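Local structure of extracellular solute-binding protein family 1 (Alicyclobacillus acidocaldarius subsp. acidocaldarius, 4OVJ) at residues N386-Q389 with A390-G394; L238-Q241 with T242-T246; P371-P374 with Q375-E379. The protein probably binds a solute outside the cell, as do other family 1 extracellular solute-binding proteins, and delivers it to a membrane ABC transporter for uptake. One frame throughout, in Å; residues are numbered along the deposited sequence. Where two conformers were deposited one is given.

Interaction 1 (N386-Q389 with A390-G394); sequences NMVQ and AVQYG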
loop_
_atom_site.group_PDB
_atom_site.type_symbol
_atom_site.label_atom_id
_atom_site.label_comp_id
_atom_site.label_asym_id
_atom_site.label_seq_id
_atom_site.Cartn_x
_atom_site.Cartn_y
_atom_site.Cartn_z
ATOM N N ASN A 386 -4.972 -13.218 -15.972
ATOM C CA ASN A 386 -5.561 -14.062 -17.012
ATOM C C ASN A 386 -5.168 -15.532 -16.820
ATOM O O ASN A 386 -5.989 -16.439 -17.002
ATOM C CB ASN A 386 -5.148 -13.558 -18.394
ATOM C CG ASN A 386 -5.775 -12.213 -18.743
ATOM O OD1 ASN A 386 -6.693 -11.744 -18.081
ATOM N ND2 ASN A 386 -5.276 -11.591 -19.794
HETATM N N MSE A 387 -3.918 -15.768 -16.419
HETATM C CA MSE A 387 -3.460 -17.131 -16.140
HETATM C C MSE A 387 -4.187 -17.683 -14.942
HETATM O O MSE A 387 -4.616 -18.839 -14.948
HETATM C CB MSE A 387 -1.955 -17.161 -15.940
HETATM C CG MSE A 387 -1.451 -18.575 -15.708
HETATM SE SE MSE A 387 -1.447 -19.000 -13.771
HETATM C CE MSE A 387 -0.007 -17.802 -13.281
ATOM N N VAL A 388 -4.325 -16.874 -13.899
ATOM C CA VAL A 388 -5.027 -17.306 -12.693
ATOM C C VAL A 388 -6.455 -17.693 -13.044
ATOM O O VAL A 388 -6.948 -18.728 -12.604
ATOM C CB VAL A 388 -5.012 -16.214 -11.602
ATOM C CG1 VAL A 388 -6.045 -16.500 -10.517
ATOM C CG2 VAL A 388 -3.617 -16.112 -11.011
ATOM N N GLN A 389 -7.108 -16.862 -13.850
ATOM C CA GLN A 389 -8.469 -17.138 -14.298
ATOM C C GLN A 389 -8.548 -18.463 -15.074
ATOM O O GLN A 389 -9.463 -19.252 -14.849
ATOM C CB GLN A 389 -8.986 -15.965 -15.139
ATOM C CG GLN A 389 -10.413 -16.104 -15.642
ATOM C CD GLN A 389 -10.880 -14.861 -16.377
ATOM O OE1 GLN A 389 -10.074 -14.005 -16.749
ATOM N NE2 GLN A 389 -12.182 -14.750 -16.587
ATOM N N ALA A 390 -7.581 -18.715 -15.962
ATOM C CA ALA A 390 -7.517 -19.990 -16.711
ATOM C C ALA A 390 -7.356 -21.202 -15.806
ATOM O O ALA A 390 -7.977 -22.236 -16.028
ATOM C CB ALA A 390 -6.390 -19.961 -17.739
ATOM N N VAL A 391 -6.531 -21.061 -14.770
ATOM C CA VAL A 391 -6.357 -22.112 -13.787
ATOM C C VAL A 391 -7.651 -22.312 -12.983
ATOM O O VAL A 391 -8.050 -23.441 -12.750
ATOM C CB VAL A 391 -5.162 -21.810 -12.857
ATOM C CG1 VAL A 391 -5.089 -22.812 -11.715
ATOM C CG2 VAL A 391 -3.874 -21.826 -13.665
ATOM N N GLN A 392 -8.295 -21.219 -12.578
ATOM C CA GLN A 392 -9.546 -21.281 -11.792
ATOM C C GLN A 392 -10.670 -21.921 -12.588
ATOM O O GLN A 392 -11.526 -22.609 -12.035
ATOM C CB GLN A 392 -9.975 -19.886 -11.357
ATOM C CG GLN A 392 -9.139 -19.279 -10.250
ATOM C CD GLN A 392 -9.341 -17.779 -10.074
ATOM O OE1 GLN A 392 -9.864 -17.083 -10.958
ATOM N NE2 GLN A 392 -8.902 -17.265 -8.932
ATOM N N TYR A 393 -10.667 -21.679 -13.891
ATOM C CA TYR A 393 -11.654 -22.265 -14.796
ATOM C C TYR A 393 -11.365 -23.731 -15.127
ATOM O O TYR A 393 -12.217 -24.414 -15.686
ATOM C CB TYR A 393 -11.675 -21.490 -16.112
ATOM C CG TYR A 393 -12.421 -20.179 -16.141
ATOM C CD1 TYR A 393 -13.363 -19.831 -15.173
ATOM C CD2 TYR A 393 -12.224 -19.306 -17.199
ATOM C CE1 TYR A 393 -14.065 -18.638 -15.264
ATOM C CE2 TYR A 393 -12.915 -18.116 -17.295
ATOM C CZ TYR A 393 -13.837 -17.788 -16.325
ATOM O OH TYR A 393 -14.516 -16.605 -16.427
ATOM N N GLY A 394 -10.164 -24.205 -14.816
ATOM C CA GLY A 394 -9.774 -25.574 -15.114
ATOM C C GLY A 394 -9.312 -25.745 -16.547
ATOM O O GLY A 394 -9.212 -26.868 -17.038
#
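The last turns of helix 377-392 bring Gln389 against Tyr393 and Met387 against Val391, pairs set one above the other by four-residue spacing. In the conformer described, Gln389 meets Tyr393 in two ways. Its CG is anti to the backbone N (chi1 -178°) and the chain runs on extended, which lays the methylene over one face of the Tyr393 ring. Gln389 CG sits 4.0 Å from the centroid of the Tyr393 ring, displaced toward the rim, a CH-pi contact. Further out, in this same conformer, Gln389 NE2 donates to Tyr393 OH at 3.0 Å, with the hydroxyl oxygen close to the amide plane. Because the amide and ring planes are turned 53° apart, the amide does not stack on the ring; the two side chains run alongside each other and meet again at their polar ends.

Beneath this pair the backbone keeps regular i to i+4 bonding, from Ala390 N to Asn386 O through to Tyr393 N, which meets Gln389 O at 2.9 Å. The helix then closes in a Schellman motif: Gly394 turns to positive phi (82°), and its N bonds back to Val391 O at 3.1 Å.

On the buried flank, the selenium of Met387, a selenomethionine, packs against Val391 CG2 at 3.7 Å, the two side chains pointing the same way. Met387 also touches Leu214 and Leu218 of helix 211-226 and Phe405 of helix 398-414, so this flank joins three helices. Val388 meets Gln392 differently: Val388 CG1 lies 3.4 Å from Gln392 NE2, an apolar methyl against an amide nitrogen that has weak hydrogen bonds to Asp181 and Glu183. Tyr393 in turn touches Thr234 of helix 233-236 and the following Ser237.

Interaction 2 (L238-Q241 with T242-T246); sequences LIKQ and TADPT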
loop_
_atom_site.group_PDB
_atom_site.type_symbol
_atom_site.label_atom_id
_atom_site.label_comp_id
_atom_site.label_asym_id
_atom_site.label_seq_id
_atom_site.Cartn_x
_atom_site.Cartn_y
_atom_site.Cartn_z
ATOM N N LEU A 238 -16.527 -12.617 -12.094
ATOM C CA LEU A 238 -17.491 -11.512 -12.096
ATOM C C LEU A 238 -17.047 -10.330 -11.246
ATOM O O LEU A 238 -17.605 -9.254 -11.346
ATOM C CB LEU A 238 -18.844 -11.995 -11.563
ATOM C CG LEU A 238 -19.508 -13.148 -12.305
ATOM C CD1 LEU A 238 -20.644 -13.747 -11.491
ATOM C CD2 LEU A 238 -20.005 -12.670 -13.646
ATOM N N ILE A 239 -16.057 -10.521 -10.383
ATOM C CA ILE A 239 -15.673 -9.459 -9.464
ATOM C C ILE A 239 -14.930 -8.349 -10.199
ATOM O O ILE A 239 -13.857 -8.582 -10.745
ATOM C CB ILE A 239 -14.770 -9.983 -8.338
ATOM C CG1 ILE A 239 -15.461 -11.097 -7.558
ATOM C CG2 ILE A 239 -14.399 -8.847 -7.389
ATOM C CD1 ILE A 239 -14.523 -11.837 -6.614
ATOM N N LYS A 240 -15.486 -7.143 -10.178
ATOM C CA LYS A 240 -14.851 -5.986 -10.831
ATOM C C LYS A 240 -13.751 -5.362 -9.975
ATOM O O LYS A 240 -12.686 -5.054 -10.466
ATOM C CB LYS A 240 -15.909 -4.941 -11.179
ATOM C CG LYS A 240 -16.940 -5.439 -12.176
ATOM C CD LYS A 240 -17.997 -4.378 -12.448
ATOM C CE LYS A 240 -19.235 -4.936 -13.154
ATOM N NZ LYS A 240 -20.344 -3.969 -12.981
ATOM N N GLN A 241 -14.028 -5.164 -8.694
ATOM C CA GLN A 241 -13.067 -4.578 -7.758
ATOM C C GLN A 241 -13.471 -4.998 -6.363
ATOM O O GLN A 241 -14.641 -5.254 -6.100
ATOM C CB GLN A 241 -13.083 -3.043 -7.871
ATOM C CG GLN A 241 -12.054 -2.307 -7.005
ATOM C CD GLN A 241 -10.649 -2.369 -7.578
ATOM O OE1 GLN A 241 -9.741 -2.959 -6.979
ATOM N NE2 GLN A 241 -10.462 -1.763 -8.750
ATOM N N THR A 242 -12.510 -5.050 -5.451
ATOM C CA THR A 242 -12.836 -5.193 -4.047
ATOM C C THR A 242 -13.843 -4.125 -3.630
ATOM O O THR A 242 -13.705 -2.948 -3.994
ATOM C CB THR A 242 -11.563 -5.072 -3.190
ATOM O OG1 THR A 242 -10.719 -6.176 -3.489
ATOM C CG2 THR A 242 -11.881 -5.064 -1.712
ATOM N N ALA A 243 -14.849 -4.549 -2.874
ATOM C CA ALA A 243 -15.854 -3.669 -2.291
ATOM C C ALA A 243 -16.905 -3.178 -3.296
ATOM O O ALA A 243 -17.835 -2.481 -2.908
ATOM C CB ALA A 243 -15.200 -2.502 -1.558
ATOM N N ASP A 244 -16.775 -3.586 -4.562
ATOM C CA ASP A 244 -17.798 -3.367 -5.595
ATOM C C ASP A 244 -19.004 -4.232 -5.253
ATOM O O ASP A 244 -18.857 -5.245 -4.575
ATOM C CB ASP A 244 -17.233 -3.821 -6.961
ATOM C CG ASP A 244 -18.087 -3.403 -8.141
ATOM O OD1 ASP A 244 -17.999 -2.215 -8.529
ATOM O OD2 ASP A 244 -18.838 -4.264 -8.693
ATOM N N PRO A 245 -20.202 -3.880 -5.751
ATOM C CA PRO A 245 -21.341 -4.804 -5.582
ATOM C C PRO A 245 -21.126 -6.234 -6.102
ATOM O O PRO A 245 -21.788 -7.139 -5.639
ATOM C CB PRO A 245 -22.457 -4.126 -6.370
ATOM C CG PRO A 245 -22.127 -2.679 -6.314
ATOM C CD PRO A 245 -20.625 -2.609 -6.371
ATOM N N THR A 246 -20.196 -6.433 -7.037
ATOM C CA THR A 246 -19.863 -7.766 -7.534
ATOM C C THR A 246 -18.943 -8.595 -6.620
ATOM O O THR A 246 -18.675 -9.751 -6.917
ATOM C CB THR A 246 -19.174 -7.680 -8.902
ATOM O OG1 THR A 246 -17.990 -6.889 -8.787
ATOM C CG2 THR A 246 -20.111 -7.070 -9.926
HETATM O O HOH W 1 -20.928 -3.472 -10.369
#
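Lys240 and Thr246 meet where the loop between helix 233-236 and strand 256-260 folds back on itself, and Thr246 OG1 accepts the backbone N-H of Lys240. This bond is 2.9 Å from Lys240 N to Thr246 OG1 and almost straight, at 177°. The lysine side chain then travels outward past the same residues. Its CB stands 3.7 Å from Thr246 OG1, and CG continues past that hydroxyl; CD comes within 3.8 Å of Asp244 OD2, while CE brushes the Thr246 methyl, CG2. At the tip, Lys240 NZ remains 4.6 Å from Asp244 OD2, too far apart for a salt bridge. Water 1 spans the separation, accepting from Lys240 NZ and donating to Asp244 OD2.

Thr246 places OG1 between its own backbone N and carbonyl carbon (chi1 58°), where the hydroxyl can receive Lys240 N and also donate to Asp244 OD2, 2.8 Å away. The same carboxylate oxygen accepts the backbone N of Thr246, which defines an Asx turn. Both donors approach its anti side but from opposite faces of the carboxylate plane.

Between Lys240 and Thr246 the chain makes a type II beta turn from Gln241 to Asp244. Its closing bond, Asp244 N to Gln241 O, measures 3.1 Å and comes from above the carbonyl plane, 48° out of it; at the third position Ala243 takes positive phi. Outside the loop, Thr242 OG1 bonds Glu257 of strand 256-260, and Ala243 touches helix 263-269. By contrast, Gln241 N is buried with no hydrogen-bonding partner in the model.

With two protein donors and a water on OD2, and a lysine ammonium one water away, the Asp244 carboxylate is probably stabilised in its ionised form.

Interaction 3 (P371-P374 with Q375-E379); sequences PPPP and QHDKE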
loop_
_atom_site.group_PDB
_atom_site.type_symbol
_atom_site.label_atom_id
_atom_site.label_comp_id
_atom_site.label_asym_id
_atom_site.label_seq_id
_atom_site.Cartn_x
_atom_site.Cartn_y
_atom_site.Cartn_z
ATOM N N PRO A 371 11.989 -3.093 -4.538
ATOM C CA PRO A 371 12.250 -1.961 -5.429
ATOM C C PRO A 371 11.125 -1.718 -6.442
ATOM O O PRO A 371 10.328 -2.634 -6.723
ATOM C CB PRO A 371 13.534 -2.373 -6.158
ATOM C CG PRO A 371 14.180 -3.375 -5.267
ATOM C CD PRO A 371 13.085 -4.080 -4.543
ATOM N N PRO A 372 11.049 -0.495 -7.000
ATOM C CA PRO A 372 9.983 -0.201 -7.956
ATOM C C PRO A 372 10.035 -1.180 -9.131
ATOM O O PRO A 372 11.121 -1.617 -9.511
ATOM C CB PRO A 372 10.295 1.238 -8.405
ATOM C CG PRO A 372 11.151 1.801 -7.323
ATOM C CD PRO A 372 11.971 0.643 -6.842
ATOM N N PRO A 373 8.871 -1.558 -9.675
ATOM C CA PRO A 373 8.845 -2.547 -10.742
ATOM C C PRO A 373 9.272 -1.995 -12.092
ATOM O O PRO A 373 9.273 -0.774 -12.280
ATOM C CB PRO A 373 7.369 -2.949 -10.811
ATOM C CG PRO A 373 6.639 -1.753 -10.345
ATOM C CD PRO A 373 7.514 -1.153 -9.271
ATOM N N PRO A 374 9.615 -2.893 -13.031
ATOM C CA PRO A 374 9.906 -2.497 -14.418
ATOM C C PRO A 374 8.664 -1.991 -15.150
ATOM O O PRO A 374 7.544 -2.174 -14.676
ATOM C CB PRO A 374 10.418 -3.785 -15.050
ATOM C CG PRO A 374 9.767 -4.878 -14.263
ATOM C CD PRO A 374 9.610 -4.361 -12.862
ATOM N N GLN A 375 8.890 -1.381 -16.312
ATOM C CA GLN A 375 7.848 -0.699 -17.086
ATOM C C GLN A 375 6.694 -1.605 -17.520
ATOM O O GLN A 375 5.555 -1.150 -17.641
ATOM C CB GLN A 375 8.471 -0.042 -18.325
ATOM C CG GLN A 375 9.009 -1.027 -19.352
ATOM C CD GLN A 375 9.566 -0.342 -20.586
ATOM O OE1 GLN A 375 9.324 0.840 -20.819
ATOM N NE2 GLN A 375 10.317 -1.087 -21.384
ATOM N N HIS A 376 6.992 -2.882 -17.738
ATOM C CA HIS A 376 5.994 -3.854 -18.215
ATOM C C HIS A 376 5.085 -4.419 -17.107
ATOM O O HIS A 376 4.290 -5.318 -17.373
ATOM C CB HIS A 376 6.696 -5.016 -18.936
ATOM C CG HIS A 376 7.402 -4.617 -20.198
ATOM N ND1 HIS A 376 6.767 -3.965 -21.234
ATOM C CD2 HIS A 376 8.684 -4.795 -20.596
ATOM C CE1 HIS A 376 7.630 -3.748 -22.210
ATOM N NE2 HIS A 376 8.802 -4.244 -21.849
ATOM N N ASP A 377 5.189 -3.910 -15.880
ATOM C CA ASP A 377 4.428 -4.464 -14.747
ATOM C C ASP A 377 2.921 -4.533 -14.960
ATOM O O ASP A 377 2.295 -5.527 -14.593
ATOM C CB ASP A 377 4.715 -3.684 -13.460
ATOM C CG ASP A 377 4.006 -4.273 -12.246
ATOM O OD1 ASP A 377 4.361 -5.385 -11.807
ATOM O OD2 ASP A 377 3.068 -3.629 -11.742
ATOM N N LYS A 378 2.336 -3.479 -15.535
ATOM C CA LYS A 378 0.896 -3.445 -15.759
ATOM C C LYS A 378 0.445 -4.599 -16.666
ATOM O O LYS A 378 -0.522 -5.296 -16.352
ATOM C CB LYS A 378 0.471 -2.086 -16.326
ATOM C CG LYS A 378 -1.035 -1.883 -16.354
ATOM C CD LYS A 378 -1.405 -0.405 -16.425
ATOM C CE LYS A 378 -2.913 -0.201 -16.410
ATOM N NZ LYS A 378 -3.546 -0.607 -17.696
ATOM N N GLU A 379 1.165 -4.817 -17.764
ATOM C CA GLU A 379 0.865 -5.912 -18.691
ATOM C C GLU A 379 1.062 -7.270 -18.029
ATOM O O GLU A 379 0.222 -8.157 -18.160
ATOM C CB GLU A 379 1.728 -5.819 -19.957
ATOM C CG GLU A 379 1.447 -6.944 -20.949
ATOM C CD GLU A 379 2.066 -6.740 -22.324
ATOM O OE1 GLU A 379 2.773 -5.731 -22.542
ATOM O OE2 GLU A 379 1.836 -7.610 -23.198
#
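Pro373 and Asp377 make the apolar part of this contact at the entrance to helix 377-392. The pyrrolidine CB of Pro373 lies 3.8 Å from Asp377 CB, and its CG faces the aspartate's CG, so ring carbons rest against the root of an acidic side chain. Asp377 extends with CG anti to its own N (chi1 -177°), which carries the carboxylate beside the Pro373 ring. Its polar end is engaged further away: OD1 is hydrogen-bonded to Tyr200 OH and also accepts from Trp185 NE1. Tyr200 itself touches Pro373 and Pro374.

The hydrogen bonding between the two segments is a backbone matter. Asp377 N donates to Pro374 O at 3.2 Å with an N-H...O angle of 151°; the donor stands above the carbonyl plane, 45° out of it, rather than on a lone pair.

That bond closes a type I beta turn from Pro374 to Asp377, with Gln375 and His376 filling the two central positions. The polyproline-II-like run 371-374 thus passes through the turn into helix 377-392, with His376 at the N-cap position, right before the helix.

How the interactions relate
From the N terminus, interaction 2 comes first, folding back the loop between helix 233-236 and strand 256-260. Interaction 3 follows, closing the turn at the end of the connection from helix 350-365, and interaction 1 ends the helix that begins there. The three are local and in series, so none nests within or crosses another. Interactions 3 and 1 mark the two ends of helix 377-392, their centres 22 Å apart, and both ends have side chains touching helix 398-414. Interactions 1 and 2 have nearest atoms about 6 Å apart without touching; Thr234, Thr236 and Ser237, just before the loop of interaction 2, touch the end of helix 377-392.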